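Local structure of endoribonuclease ToxN (Pectobacterium atrosepticum, 2XDB) at residues A[4-9]-A[46-51]. The protein cleaves RNA at AAA(U/G) sequences as the toxic component of a type III toxin-antitoxin system, and is bound by its antitoxin, the ToxI RNA. Residues are numbered along the deposited sequence; the frame is centred on the assembly and turned at random.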
loop_
_atom_site.group_PDB
_atom_site.type_symbol
_atom_site.label_atom_id
_atom_site.label_comp_id
_atom_site.label_asym_id
_atom_site.label_seq_id
_atom_site.Cartn_x
_atom_site.Cartn_y
_atom_site.Cartn_z
ATOM N N TYR A 4 -3.587 -5.385 -5.651
ATOM C CA TYR A 4 -2.786 -6.611 -5.564
ATOM C C TYR A 4 -2.958 -7.329 -4.238
ATOM O O TYR A 4 -3.344 -6.727 -3.242
ATOM C CB TYR A 4 -1.307 -6.293 -5.681
ATOM C CG TYR A 4 -0.869 -5.822 -7.030
ATOM C CD1 TYR A 4 -0.211 -6.678 -7.897
ATOM C CD2 TYR A 4 -1.086 -4.512 -7.434
ATOM C CE1 TYR A 4 0.199 -6.256 -9.135
ATOM C CE2 TYR A 4 -0.675 -4.074 -8.672
ATOM C CZ TYR A 4 -0.040 -4.951 -9.519
ATOM O OH TYR A 4 0.368 -4.522 -10.751
ATOM N N THR A 5 -2.660 -8.622 -4.235
ATOM C CA THR A 5 -2.363 -9.330 -2.999
ATOM C C THR A 5 -0.911 -9.754 -3.089
ATOM O O THR A 5 -0.332 -9.793 -4.181
ATOM C CB THR A 5 -3.235 -10.573 -2.782
ATOM O OG1 THR A 5 -3.007 -11.524 -3.831
ATOM C CG2 THR A 5 -4.687 -10.191 -2.756
ATOM N N ILE A 6 -0.318 -10.048 -1.942
ATOM C CA ILE A 6 1.076 -10.455 -1.895
ATOM C C ILE A 6 1.141 -11.768 -1.121
ATOM O O ILE A 6 0.357 -11.974 -0.191
ATOM C CB ILE A 6 1.940 -9.361 -1.241
ATOM C CG1 ILE A 6 1.895 -8.099 -2.097
ATOM C CG2 ILE A 6 3.380 -9.816 -1.066
ATOM C CD1 ILE A 6 2.503 -6.869 -1.435
ATOM N N SER A 7 2.041 -12.668 -1.513
ATOM C CA SER A 7 2.117 -13.971 -0.856
ATOM C C SER A 7 2.659 -13.844 0.567
ATOM O O SER A 7 3.479 -12.979 0.847
ATOM C CB SER A 7 2.971 -14.943 -1.671
ATOM O OG SER A 7 4.347 -14.678 -1.499
ATOM N N SER A 8 2.200 -14.707 1.464
ATOM C CA SER A 8 2.609 -14.628 2.863
ATOM C C SER A 8 4.077 -14.921 3.030
ATOM O O SER A 8 4.758 -14.280 3.826
ATOM C CB SER A 8 1.819 -15.612 3.696
ATOM O OG SER A 8 0.601 -15.875 3.036
ATOM N N LYS A 9 4.559 -15.902 2.278
ATOM C CA LYS A 9 5.948 -16.319 2.376
ATOM C C LYS A 9 6.858 -15.109 2.187
ATOM O O LYS A 9 7.776 -14.886 2.975
ATOM C CB LYS A 9 6.251 -17.421 1.353
ATOM C CG LYS A 9 5.082 -18.381 1.135
ATOM C CD LYS A 9 3.949 -17.702 0.334
ATOM C CE LYS A 9 2.569 -18.320 0.593
ATOM N NZ LYS A 9 1.519 -17.709 -0.275
ATOM N N LYS A 46 9.969 -1.781 -7.554
ATOM C CA LYS A 46 8.534 -1.530 -7.639
ATOM C C LYS A 46 7.903 -1.624 -6.263
ATOM O O LYS A 46 7.969 -2.673 -5.612
ATOM C CB LYS A 46 7.875 -2.525 -8.593
ATOM C CG LYS A 46 8.459 -2.420 -9.979
ATOM C CD LYS A 46 7.871 -3.384 -10.971
ATOM C CE LYS A 46 8.466 -3.063 -12.333
ATOM N NZ LYS A 46 8.021 -3.977 -13.406
ATOM N N TYR A 47 7.300 -0.525 -5.820
ATOM C CA TYR A 47 6.662 -0.486 -4.517
ATOM C C TYR A 47 5.155 -0.660 -4.589
ATOM O O TYR A 47 4.496 -0.093 -5.459
ATOM C CB TYR A 47 6.980 0.841 -3.829
ATOM C CG TYR A 47 8.303 0.831 -3.106
ATOM C CD1 TYR A 47 8.376 0.489 -1.761
ATOM C CD2 TYR A 47 9.478 1.140 -3.769
ATOM C CE1 TYR A 47 9.578 0.460 -1.099
ATOM C CE2 TYR A 47 10.683 1.119 -3.112
ATOM C CZ TYR A 47 10.728 0.771 -1.780
ATOM O OH TYR A 47 11.935 0.747 -1.125
ATOM N N LEU A 48 4.610 -1.437 -3.661
ATOM C CA LEU A 48 3.169 -1.472 -3.443
ATOM C C LEU A 48 2.898 -0.965 -2.040
ATOM O O LEU A 48 3.717 -1.153 -1.142
ATOM C CB LEU A 48 2.620 -2.896 -3.571
ATOM C CG LEU A 48 2.779 -3.607 -4.909
ATOM C CD1 LEU A 48 2.049 -4.952 -4.875
ATOM C CD2 LEU A 48 2.246 -2.728 -6.033
ATOM N N ALA A 49 1.737 -0.344 -1.842
ATOM C CA ALA A 49 1.374 0.184 -0.529
ATOM C C ALA A 49 0.111 -0.484 -0.002
ATOM O O ALA A 49 -0.810 -0.759 -0.764
ATOM C CB ALA A 49 1.163 1.671 -0.610
ATOM N N PRO A 50 0.054 -0.732 1.313
ATOM C CA PRO A 50 -1.115 -1.422 1.851
ATOM C C PRO A 50 -2.284 -0.471 2.010
ATOM O O PRO A 50 -2.079 0.689 2.371
ATOM C CB PRO A 50 -0.632 -1.888 3.226
ATOM C CG PRO A 50 0.358 -0.841 3.627
ATOM C CD PRO A 50 1.040 -0.409 2.358
ATOM N N LEU A 51 -3.490 -0.955 1.725
ATOM C CA LEU A 51 -4.704 -0.230 2.047
ATOM C C LEU A 51 -5.152 -0.676 3.440
ATOM O O LEU A 51 -4.918 -1.821 3.831
ATOM C CB LEU A 51 -5.792 -0.568 1.044
ATOM C CG LEU A 51 -5.616 -0.160 -0.412
ATOM C CD1 LEU A 51 -6.661 -0.853 -1.267
ATOM C CD2 LEU A 51 -5.783 1.320 -0.498
#
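CD1 of L48 touches both Y4 and I6, while CD2 lies over the ring of Y4, and the whole contact between 46-51 and 4-9 is carried by these three side chains. It shows how a single forked side chain can join strands that are not neighbours in a sheet. One prong, CD1 of L48, comes down at the root of the tyrosine, 3.7 Å from CB of Y4 and equally close to its CG. The other, CD2, lies over one face of the ring near the CD2–CE2 side, 4.0 Å from CD2 of Y4. Leucine and tyrosine cross at about a right angle, one methyl at the root of the ring and the other over its face. In Y4, CG stands opposite the carbonyl carbon (chi1 -69°), and a chi2 of -102° turns the ring's flat side to the leucine.

I6 approaches differently. Its extended CG1 arm (chi2 170°) brings CD1 to 4.0 Å from CD1 of L48, the two side chains sliding past each other in opposite directions. CD1 of L48 is thus shared by Y4 and I6. No hydrogen bond links the segments; the contact is wholly apolar. V97 touches all three side chains, while F35 packs against I6.

Strand 35-42 lies between strands 3-6 and 45-52 in the antiparallel sheet, and the nearest CA atoms, those of Y4 and L48, are 8.1 Å apart. Side chains on one face of the sheet thus meet across an intervening strand, as part of its apolar core, consistent with ToxN's place in the SH3-like clan.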